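Local coordinates for immune protein (Enterobacter cloacae, PDB 6D7Y) that probably acts as the immunity protein that binds and neutralises the toxic C-terminal tip of a contact-dependent growth inhibition protein, CdiA, at residues V12-L17 with S55-N60; E23-S28 with N46-L51. One frame throughout, in Å; residues are numbered along the deposited sequence.

Overall arrangement
Both contacts involve helix 50-58 or its flank: contact 2 the loop leading into it, through Val47 and Phe48, contact 1 its last turn, through Phe56 and Leu57. Their other halves lie at the two ends of helix 17-25, contact 1 at the loop leading into it and its first residue, contact 2 at its final turn. Along the chain the order is 12-17, 23-28, 46-51, 55-60, so contact 2 falls entirely within the sequence interval spanned by contact 1. The contact centres are 15 Å apart. Together they set the two ends of helix 17-25 against opposite ends of the 46-60 region, beside the eight-stranded antiparallel sheet whose strands 30-36, 63-75, 78-90 and 93-102 meet their side chains.

Contact 1 of 2, residues V12-L17 with S55-N60; sequences VNTSRL and SFLGFN
A backbone carbonyl oxygen makes the shortest approach here: the CD1 methyl of Leu57 lies 3.4 Å from Thr14 O, and no hydrogen bond crosses between the segments. The rest of the interface is apolar. Both methyls of Leu57 also reach the side chain of Thr14, with CD2 of Leu57 4.0 Å from CB of Thr14, the two side chains crossing at a slant. Leu57 CG stands anti to its carbonyl carbon (chi1 -64°), and from there the branch forks, CD1 going to the Thr14 carbonyl and CD2 lying between Thr14 and Leu17. Leu17 and Leu57 run past each other in opposite senses and meet methyl to methyl, Leu17 CD2 being 3.8 Å from Leu57 CD2.

Topologically, this joins the loop between strand 3-10 and helix 17-25 to the last turn of helix 50-58. The loop is shaped by an Asx turn, in which Asn13 OD1 accepts from Ser15 N at 2.8 Å, with the donor in the carbonyl plane. A second bond, from Arg16 N to Asn13 O, closes the turn from Asn13 to Arg16.

Deeper in, the same Leu17 CD2 touches the Phe56 ring at 4.1 Å from CD2 of the phenylalanine, the side chains nearly perpendicular and the methyl approaching obliquely. Phe56 is in turn packed edge-to-face with Phe65 and against Val87, while Leu17 rests on Val94 and Val96. Thr14, though exposed, also touches Val94.

Contact 2 of 2, residues E23-S28 with N46-L51; sequences EIESKS and NVFSEL
The backbones stay well separated, with Glu25 and Phe48 nearest at 8.3 Å between CA atoms, as the final turn of helix 17-25 faces the extended loop that enters helix 50-58. Side chains therefore span the gap. Glu25 reaches across with CG anti to its backbone N (chi1 -178°) and the rest of the chain extended, which carries the carboxylate alongside Phe48 in the opposite direction to that ring. OE2 of Glu25 comes 3.3 Å from CD2 of Phe48, arriving obliquely, and the carboxylate and ring planes stand 87° apart. Nearer the helix, CB of Glu25 is 4.1 Å from CE2 of Phe48, so both the CB methylene and OE2 of Glu25 lie near the CD2-CE2 bond of the ring. The other oxygen, OE1 of Glu25, lies 3.7 Å from CG1 of Val47.

A type I beta turn runs from Glu25 to Ser28. Glu25 O receives both Ser28 N and Ser28 OG, the hydroxyl at 2.8 Å, and the two donors approach from the same face of the carbonyl plane. Ser26 OG likewise donates to Glu23 O, three residues earlier, at 2.6 Å. On the facing segment, Ser49 occupies the N-cap position of helix 50-58, its hydroxyl weakly bonded to Leu52 N.

Phe48 is buried against Leu21, Phe65, Val67 and Ile31, anchoring the loop to helix 17-25 and to strands 63-75 and 30-36. With no hydrogen bond between the segments, the attachment is one of packing: Glu25 meets carbon atoms across the gap, while its OE2 forms a salt bridge with Lys22 on its own helix, which probably balances the charge of the carboxylate and helps fix where it lies beside the ring.

Contact 1 of 2, residues V12-L17 with S55-N60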
loop_
_atom_site.group_PDB
_atom_site.type_symbol
_atom_site.label_atom_id
_atom_site.label_comp_id
_atom_site.label_asym_id
_atom_site.label_seq_id
_atom_site.Cartn_x
_atom_site.Cartn_y
_atom_site.Cartn_z
ATOM N N VAL B 12 -8.728 -0.598 -6.282
ATOM C CA VAL B 12 -8.997 -1.846 -5.590
ATOM C C VAL B 12 -10.506 -2.145 -5.626
ATOM O O VAL B 12 -11.335 -1.228 -5.676
ATOM C CB VAL B 12 -8.479 -1.772 -4.128
ATOM C CG1 VAL B 12 -8.748 -3.061 -3.363
ATOM C CG2 VAL B 12 -6.990 -1.446 -4.117
ATOM N N ASN B 13 -10.852 -3.425 -5.637
ATOM C CA ASN B 13 -12.264 -3.843 -5.615
ATOM C C ASN B 13 -12.774 -3.567 -4.201
ATOM O O ASN B 13 -12.351 -4.224 -3.255
ATOM C CB ASN B 13 -12.381 -5.318 -5.979
ATOM C CG ASN B 13 -13.813 -5.819 -5.946
ATOM O OD1 ASN B 13 -14.615 -5.405 -5.101
ATOM N ND2 ASN B 13 -14.135 -6.740 -6.852
ATOM N N THR B 14 -13.682 -2.599 -4.057
ATOM C CA THR B 14 -14.154 -2.195 -2.712
ATOM C C THR B 14 -14.786 -3.304 -1.882
ATOM O O THR B 14 -14.818 -3.193 -0.662
ATOM C CB THR B 14 -15.079 -0.955 -2.737
ATOM O OG1 THR B 14 -16.300 -1.258 -3.418
ATOM C CG2 THR B 14 -14.364 0.239 -3.408
ATOM N N SER B 15 -15.283 -4.357 -2.541
ATOM C CA SER B 15 -15.847 -5.520 -1.836
ATOM C C SER B 15 -14.742 -6.414 -1.247
ATOM O O SER B 15 -15.016 -7.217 -0.362
ATOM C CB SER B 15 -16.722 -6.373 -2.766
ATOM O OG SER B 15 -17.875 -5.670 -3.194
ATOM N N ARG B 16 -13.512 -6.276 -1.757
ATOM C CA ARG B 16 -12.356 -7.078 -1.324
ATOM C C ARG B 16 -11.373 -6.275 -0.465
ATOM O O ARG B 16 -10.399 -6.834 0.035
ATOM C CB ARG B 16 -11.571 -7.575 -2.548
ATOM C CG ARG B 16 -12.385 -8.277 -3.631
ATOM C CD ARG B 16 -12.872 -9.673 -3.281
ATOM N NE ARG B 16 -11.779 -10.652 -3.201
ATOM C CZ ARG B 16 -11.276 -11.188 -2.084
ATOM N NH1 ARG B 16 -10.280 -12.063 -2.177
ATOM N NH2 ARG B 16 -11.765 -10.894 -0.878
ATOM N N LEU B 17 -11.616 -4.970 -0.328
ATOM C CA LEU B 17 -10.740 -4.071 0.445
ATOM C C LEU B 17 -10.341 -4.580 1.836
ATOM O O LEU B 17 -9.161 -4.663 2.144
ATOM C CB LEU B 17 -11.391 -2.691 0.554
ATOM C CG LEU B 17 -10.643 -1.603 1.327
ATOM C CD1 LEU B 17 -9.217 -1.445 0.822
ATOM C CD2 LEU B 17 -11.421 -0.300 1.225
ATOM N N SER B 55 -17.611 1.628 7.086
ATOM C CA SER B 55 -17.819 3.048 7.391
ATOM C C SER B 55 -16.998 3.906 6.455
ATOM O O SER B 55 -17.464 4.930 5.985
ATOM C CB SER B 55 -17.419 3.364 8.829
ATOM O OG SER B 55 -18.245 2.662 9.722
ATOM N N PHE B 56 -15.766 3.484 6.208
ATOM C CA PHE B 56 -14.869 4.198 5.290
ATOM C C PHE B 56 -15.513 4.293 3.902
ATOM O O PHE B 56 -15.577 5.373 3.318
ATOM C CB PHE B 56 -13.506 3.489 5.240
ATOM C CG PHE B 56 -12.580 3.995 4.168
ATOM C CD1 PHE B 56 -11.839 5.156 4.358
ATOM C CD2 PHE B 56 -12.430 3.295 2.981
ATOM C CE1 PHE B 56 -10.977 5.623 3.370
ATOM C CE2 PHE B 56 -11.572 3.754 1.989
ATOM C CZ PHE B 56 -10.847 4.921 2.182
ATOM N N LEU B 57 -16.031 3.167 3.415
ATOM C CA LEU B 57 -16.663 3.108 2.094
ATOM C C LEU B 57 -17.998 3.831 2.006
ATOM O O LEU B 57 -18.360 4.322 0.943
ATOM C CB LEU B 57 -16.832 1.663 1.649
ATOM C CG LEU B 57 -15.518 0.916 1.455
ATOM C CD1 LEU B 57 -15.788 -0.556 1.223
ATOM C CD2 LEU B 57 -14.675 1.520 0.328
ATOM N N GLY B 58 -18.726 3.895 3.114
ATOM C CA GLY B 58 -20.023 4.570 3.131
ATOM C C GLY B 58 -19.933 6.068 3.351
ATOM O O GLY B 58 -20.945 6.758 3.274
ATOM N N PHE B 59 -18.728 6.580 3.611
ATOM C CA PHE B 59 -18.559 8.011 3.872
ATOM C C PHE B 59 -18.910 8.868 2.659
ATOM O O PHE B 59 -18.424 8.627 1.555
ATOM C CB PHE B 59 -17.130 8.318 4.337
ATOM C CG PHE B 59 -16.945 9.727 4.841
ATOM C CD1 PHE B 59 -17.304 10.062 6.151
ATOM C CD2 PHE B 59 -16.403 10.711 4.027
ATOM C CE1 PHE B 59 -17.132 11.356 6.626
ATOM C CE2 PHE B 59 -16.228 12.005 4.498
ATOM C CZ PHE B 59 -16.594 12.329 5.798
ATOM N N ASN B 60 -19.740 9.880 2.888
ATOM C CA ASN B 60 -20.174 10.789 1.835
ATOM C C ASN B 60 -19.056 11.799 1.527
ATOM O O ASN B 60 -18.949 12.837 2.187
ATOM C CB ASN B 60 -21.465 11.499 2.282
ATOM C CG ASN B 60 -22.071 12.373 1.200
ATOM O OD1 ASN B 60 -21.869 12.146 0.009
ATOM N ND2 ASN B 60 -22.851 13.364 1.613
#

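Contact 2 of 2, residues E23-S28 with N46-L51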
loop_
_atom_site.group_PDB
_atom_site.type_symbol
_atom_site.label_atom_id
_atom_site.label_comp_id
_atom_site.label_asym_id
_atom_site.label_seq_id
_atom_site.Cartn_x
_atom_site.Cartn_y
_atom_site.Cartn_z
ATOM N N GLU B 23 -4.709 -9.099 4.491
ATOM C CA GLU B 23 -3.614 -9.769 3.783
ATOM C C GLU B 23 -2.297 -8.999 3.991
ATOM O O GLU B 23 -1.272 -9.584 4.360
ATOM C CB GLU B 23 -3.988 -9.888 2.290
ATOM C CG GLU B 23 -2.852 -10.162 1.315
ATOM C CD GLU B 23 -2.080 -11.426 1.617
ATOM O OE1 GLU B 23 -2.645 -12.339 2.256
ATOM O OE2 GLU B 23 -0.907 -11.521 1.187
ATOM N N ILE B 24 -2.341 -7.684 3.763
ATOM C CA ILE B 24 -1.177 -6.827 3.974
ATOM C C ILE B 24 -0.817 -6.789 5.472
ATOM O O ILE B 24 0.349 -6.919 5.818
ATOM C CB ILE B 24 -1.430 -5.393 3.470
ATOM C CG1 ILE B 24 -1.741 -5.393 1.963
ATOM C CG2 ILE B 24 -0.215 -4.503 3.732
ATOM C CD1 ILE B 24 -2.136 -4.026 1.439
ATOM N N GLU B 25 -1.813 -6.616 6.345
ATOM C CA GLU B 25 -1.559 -6.556 7.805
ATOM C C GLU B 25 -0.859 -7.810 8.355
ATOM O O GLU B 25 -0.054 -7.724 9.295
ATOM C CB GLU B 25 -2.857 -6.342 8.606
ATOM C CG GLU B 25 -2.636 -6.228 10.133
ATOM C CD GLU B 25 -3.913 -6.172 10.958
ATOM O OE1 GLU B 25 -3.804 -5.969 12.189
ATOM O OE2 GLU B 25 -5.013 -6.350 10.398
ATOM N N SER B 26 -1.180 -8.967 7.786
ATOM C CA SER B 26 -0.590 -10.238 8.252
ATOM C C SER B 26 0.909 -10.406 7.971
ATOM O O SER B 26 1.561 -11.267 8.574
ATOM C CB SER B 26 -1.350 -11.431 7.658
ATOM O OG SER B 26 -1.270 -11.406 6.254
ATOM N N LYS B 27 1.448 -9.605 7.056
ATOM C CA LYS B 27 2.870 -9.688 6.722
ATOM C C LYS B 27 3.713 -8.753 7.611
ATOM O O LYS B 27 4.941 -8.713 7.490
ATOM C CB LYS B 27 3.074 -9.434 5.220
ATOM C CG LYS B 27 2.180 -10.345 4.370
ATOM C CD LYS B 27 2.375 -10.196 2.861
ATOM C CE LYS B 27 3.577 -10.969 2.331
ATOM N NZ LYS B 27 4.862 -10.570 2.942
ATOM N N SER B 28 3.053 -8.013 8.509
ATOM C CA SER B 28 3.752 -7.130 9.446
ATOM C C SER B 28 3.722 -7.620 10.883
ATOM O O SER B 28 2.869 -8.429 11.266
ATOM C CB SER B 28 3.121 -5.761 9.429
ATOM O OG SER B 28 1.805 -5.783 9.967
ATOM N N ASN B 46 -6.443 -0.127 16.521
ATOM C CA ASN B 46 -5.202 -0.897 16.548
ATOM C C ASN B 46 -5.240 -2.079 15.556
ATOM O O ASN B 46 -4.200 -2.667 15.248
ATOM C CB ASN B 46 -4.954 -1.381 17.986
ATOM C CG ASN B 46 -3.553 -1.925 18.201
ATOM O OD1 ASN B 46 -2.721 -1.935 17.291
ATOM N ND2 ASN B 46 -3.278 -2.366 19.426
ATOM N N VAL B 47 -6.428 -2.424 15.059
ATOM C CA VAL B 47 -6.592 -3.531 14.096
ATOM C C VAL B 47 -7.746 -3.261 13.147
ATOM O O VAL B 47 -8.687 -2.539 13.481
ATOM C CB VAL B 47 -6.834 -4.903 14.784
ATOM C CG1 VAL B 47 -5.543 -5.466 15.369
ATOM C CG2 VAL B 47 -7.939 -4.807 15.836
ATOM N N PHE B 48 -7.666 -3.840 11.957
ATOM C CA PHE B 48 -8.721 -3.665 10.972
ATOM C C PHE B 48 -9.927 -4.555 11.268
ATOM O O PHE B 48 -9.778 -5.736 11.561
ATOM C CB PHE B 48 -8.219 -3.973 9.563
ATOM C CG PHE B 48 -7.108 -3.079 9.099
ATOM C CD1 PHE B 48 -7.318 -1.717 8.955
ATOM C CD2 PHE B 48 -5.873 -3.605 8.736
ATOM C CE1 PHE B 48 -6.301 -0.890 8.508
ATOM C CE2 PHE B 48 -4.853 -2.783 8.278
ATOM C CZ PHE B 48 -5.068 -1.423 8.166
ATOM N N SER B 49 -11.111 -3.962 11.194
ATOM C CA SER B 49 -12.364 -4.665 11.394
ATOM C C SER B 49 -13.170 -4.414 10.136
ATOM O O SER B 49 -12.898 -3.457 9.403
ATOM C CB SER B 49 -13.094 -4.138 12.629
ATOM O OG SER B 49 -13.302 -2.742 12.531
ATOM N N GLU B 50 -14.145 -5.278 9.872
ATOM C CA GLU B 50 -14.973 -5.148 8.674
ATOM C C GLU B 50 -15.864 -3.908 8.713
ATOM O O GLU B 50 -16.168 -3.339 7.671
ATOM C CB GLU B 50 -15.821 -6.414 8.454
ATOM C CG GLU B 50 -14.981 -7.682 8.326
ATOM C CD GLU B 50 -15.791 -8.932 8.016
ATOM O OE1 GLU B 50 -16.892 -8.811 7.437
ATOM O OE2 GLU B 50 -15.309 -10.046 8.334
ATOM N N LEU B 51 -16.278 -3.492 9.912
ATOM C CA LEU B 51 -17.130 -2.299 10.071
ATOM C C LEU B 51 -16.329 -1.009 9.855
ATOM O O LEU B 51 -16.888 -0.004 9.419
ATOM C CB LEU B 51 -17.851 -2.293 11.427
ATOM C CG LEU B 51 -18.823 -3.453 11.668
ATOM C CD1 LEU B 51 -19.425 -3.360 13.065
ATOM C CD2 LEU B 51 -19.922 -3.498 10.609
#